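Local coordinates for leucyl aminopeptidase (Trypanosoma brucei brucei, PDB 5NTD), which probably removes N-terminal residues such as leucine from peptides, as an M17 aminopeptidase with two manganese ions and bestatin bound here, at residues 376-381 and 398-403. Numbering follows the deposited sequence.
Sequences IVLGDG and DMATLT. With BES (2-(3-amino-2-hydroxy-4-phenyl-butyrylamino)-4-methyl-pentanoic acid), chain B.
The carboxylate of Asp398 offers one of its faces to Leu378, whose CD1 methyl stands above the plane on the OD1 side, 4.2 Å from OD1. Two histidines hold this acid: OD1 is hydrogen-bonded to His493 ND1 and OD2 to His491 NE2, while the leucine adds only apolar cover. The contact belongs to the alpha/beta catalytic domain of M17 aminopeptidases, where helix 374-387 packs against strand 395-400, which runs parallel to its neighbours 283-291 and 490-495. Leu378 carries the helix side. With CG anti to its carbonyl carbon (chi1 -69°) and CD1 extended anti to CA (chi2 166°), it presses CD1 on Ala400 CB at 3.5 Å, a close methyl-to-methyl approach. Leu402 comes from beyond the strand end, and the two leucines meet tip to tip, with 4.1 Å between their CD1 atoms. Ile479 of helix 471-480 touches both of these side chains, and Val287 and Lys289 of strand 283-291 also touch Leu378, in a buried cluster beside the active site, with the Leu402 side chain about 4 Å from the bound bicarbonate. The chain leaves the strand through an inverse gamma turn centred on Thr401. Thr403, at the N-cap of helix 404-410, bonds through OG1 to Asp495 OD2 and weakly to Gln406 N. Leu402 O lies 3.4 Å from bestatin C6, and Thr401 O approaches the inhibitor's amino nitrogen N2 to 3.2 Å.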
loop_
_atom_site.group_PDB
_atom_site.type_symbol
_atom_site.label_atom_id
_atom_site.label_comp_id
_atom_site.label_asym_id
_atom_site.label_seq_id
_atom_site.Cartn_x
_atom_site.Cartn_y
_atom_site.Cartn_z
ATOM N N ILE G 376 -0.894 -18.953 -20.237
ATOM C CA ILE G 376 0.167 -19.128 -21.264
ATOM C C ILE G 376 0.507 -20.610 -21.435
ATOM O O ILE G 376 0.577 -21.164 -22.510
ATOM C CB ILE G 376 1.433 -18.343 -20.886
ATOM C CG1 ILE G 376 1.147 -16.832 -21.013
ATOM C CG2 ILE G 376 2.596 -18.751 -21.765
ATOM C CD1 ILE G 376 2.248 -15.947 -20.508
ATOM N N VAL G 377 0.730 -21.220 -20.324
ATOM C CA VAL G 377 1.085 -22.625 -20.241
ATOM C C VAL G 377 -0.060 -23.492 -20.842
ATOM O O VAL G 377 0.136 -24.399 -21.626
ATOM C CB VAL G 377 1.423 -22.864 -18.750
ATOM C CG1 VAL G 377 0.716 -24.011 -18.135
ATOM C CG2 VAL G 377 2.924 -22.868 -18.553
ATOM N N LEU G 378 -1.276 -23.131 -20.499
ATOM C CA LEU G 378 -2.457 -23.806 -21.005
ATOM C C LEU G 378 -2.653 -23.584 -22.489
ATOM O O LEU G 378 -3.214 -24.425 -23.196
ATOM C CB LEU G 378 -3.705 -23.359 -20.237
ATOM C CG LEU G 378 -3.770 -23.823 -18.786
ATOM C CD1 LEU G 378 -4.830 -23.057 -18.028
ATOM C CD2 LEU G 378 -4.051 -25.320 -18.708
ATOM N N GLY G 379 -2.248 -22.421 -22.954
ATOM C CA GLY G 379 -2.335 -22.112 -24.405
ATOM C C GLY G 379 -1.539 -23.113 -25.245
ATOM O O GLY G 379 -1.995 -23.619 -26.265
ATOM N N ASP G 380 -0.358 -23.420 -24.765
ATOM C CA ASP G 380 0.479 -24.448 -25.394
ATOM C C ASP G 380 -0.143 -25.855 -25.223
ATOM O O ASP G 380 -0.119 -26.663 -26.121
ATOM C CB ASP G 380 1.896 -24.408 -24.843
ATOM C CG ASP G 380 2.772 -23.400 -25.578
ATOM O OD1 ASP G 380 2.334 -22.854 -26.619
ATOM O OD2 ASP G 380 3.929 -23.194 -25.149
ATOM N N GLY G 381 -0.688 -26.103 -24.046
ATOM C CA GLY G 381 -1.368 -27.371 -23.719
ATOM C C GLY G 381 -2.545 -27.682 -24.630
ATOM O O GLY G 381 -2.622 -28.753 -25.193
ATOM N N ASP G 398 -10.014 -28.132 -20.078
ATOM C CA ASP G 398 -8.828 -27.675 -19.341
ATOM C C ASP G 398 -9.259 -27.344 -17.910
ATOM O O ASP G 398 -10.351 -26.833 -17.685
ATOM C CB ASP G 398 -8.105 -26.528 -20.042
ATOM C CG ASP G 398 -8.750 -25.179 -19.794
ATOM O OD1 ASP G 398 -8.623 -24.681 -18.661
ATOM O OD2 ASP G 398 -9.423 -24.686 -20.717
ATOM N N MET G 399 -8.402 -27.698 -16.979
ATOM C CA MET G 399 -8.642 -27.462 -15.564
ATOM C C MET G 399 -7.443 -26.749 -14.976
ATOM O O MET G 399 -6.316 -27.152 -15.192
ATOM C CB MET G 399 -8.893 -28.755 -14.783
ATOM C CG MET G 399 -10.052 -29.578 -15.343
ATOM S SD MET G 399 -10.410 -31.045 -14.379
ATOM C CE MET G 399 -11.826 -30.523 -13.464
ATOM N N ALA G 400 -7.718 -25.690 -14.225
ATOM C CA ALA G 400 -6.650 -24.787 -13.756
ATOM C C ALA G 400 -7.049 -23.970 -12.565
ATOM O O ALA G 400 -8.158 -23.477 -12.469
ATOM C CB ALA G 400 -6.243 -23.877 -14.879
ATOM N N THR G 401 -6.108 -23.837 -11.662
ATOM C CA THR G 401 -6.228 -22.895 -10.520
ATOM C C THR G 401 -5.855 -21.492 -11.009
ATOM O O THR G 401 -4.776 -20.985 -10.748
ATOM C CB THR G 401 -5.324 -23.315 -9.364
ATOM O OG1 THR G 401 -4.015 -23.608 -9.878
ATOM C CG2 THR G 401 -5.879 -24.551 -8.711
ATOM N N LEU G 402 -6.725 -20.914 -11.792
ATOM C CA LEU G 402 -6.292 -19.892 -12.732
ATOM C C LEU G 402 -6.376 -18.429 -12.240
ATOM O O LEU G 402 -5.487 -17.657 -12.557
ATOM C CB LEU G 402 -6.997 -20.031 -14.095
ATOM C CG LEU G 402 -6.290 -19.337 -15.267
ATOM C CD1 LEU G 402 -4.864 -19.842 -15.459
ATOM C CD2 LEU G 402 -7.079 -19.522 -16.539
ATOM N N THR G 403 -7.451 -18.061 -11.563
ATOM C CA THR G 403 -7.674 -16.660 -11.217
ATOM C C THR G 403 -8.175 -16.487 -9.808
ATOM O O THR G 403 -9.039 -17.235 -9.356
ATOM C CB THR G 403 -8.681 -15.954 -12.164
ATOM O OG1 THR G 403 -9.984 -16.520 -12.004
ATOM C CG2 THR G 403 -8.284 -16.063 -13.627
HETATM N N2 BES B . -2.215 -19.304 -9.704
HETATM C C1 BES B . -2.752 -17.947 -9.639
HETATM C C6 BES B . -4.275 -17.900 -9.360
HETATM C C7 BES B . -4.727 -18.030 -7.932
HETATM C C8 BES B . -4.892 -19.278 -7.348
HETATM C C12 BES B . -5.045 -16.903 -7.185
HETATM C C9 BES B . -5.323 -19.397 -6.029
HETATM C C11 BES B . -5.475 -17.020 -5.854
HETATM C C10 BES B . -5.608 -18.265 -5.270
HETATM C C2 BES B . -2.393 -17.274 -10.982
HETATM O O2 BES B . -1.168 -17.779 -11.596
HETATM C C3 BES B . -2.187 -15.811 -10.720
HETATM O O3 BES B . -1.012 -15.514 -10.400
HETATM N N1 BES B . -3.282 -15.061 -10.923
HETATM C C4 BES B . -3.362 -13.640 -10.754
HETATM C C13 BES B . -3.065 -12.898 -12.052
HETATM C C14 BES B . -2.757 -11.411 -11.883
HETATM C C15 BES B . -1.784 -11.022 -10.776
HETATM C C16 BES B . -2.171 -10.872 -13.164
HETATM C C5 BES B . -4.729 -13.232 -10.322
HETATM O O1 BES B . -4.813 -12.353 -9.465
HETATM O O4 BES B . -5.723 -13.762 -10.828
#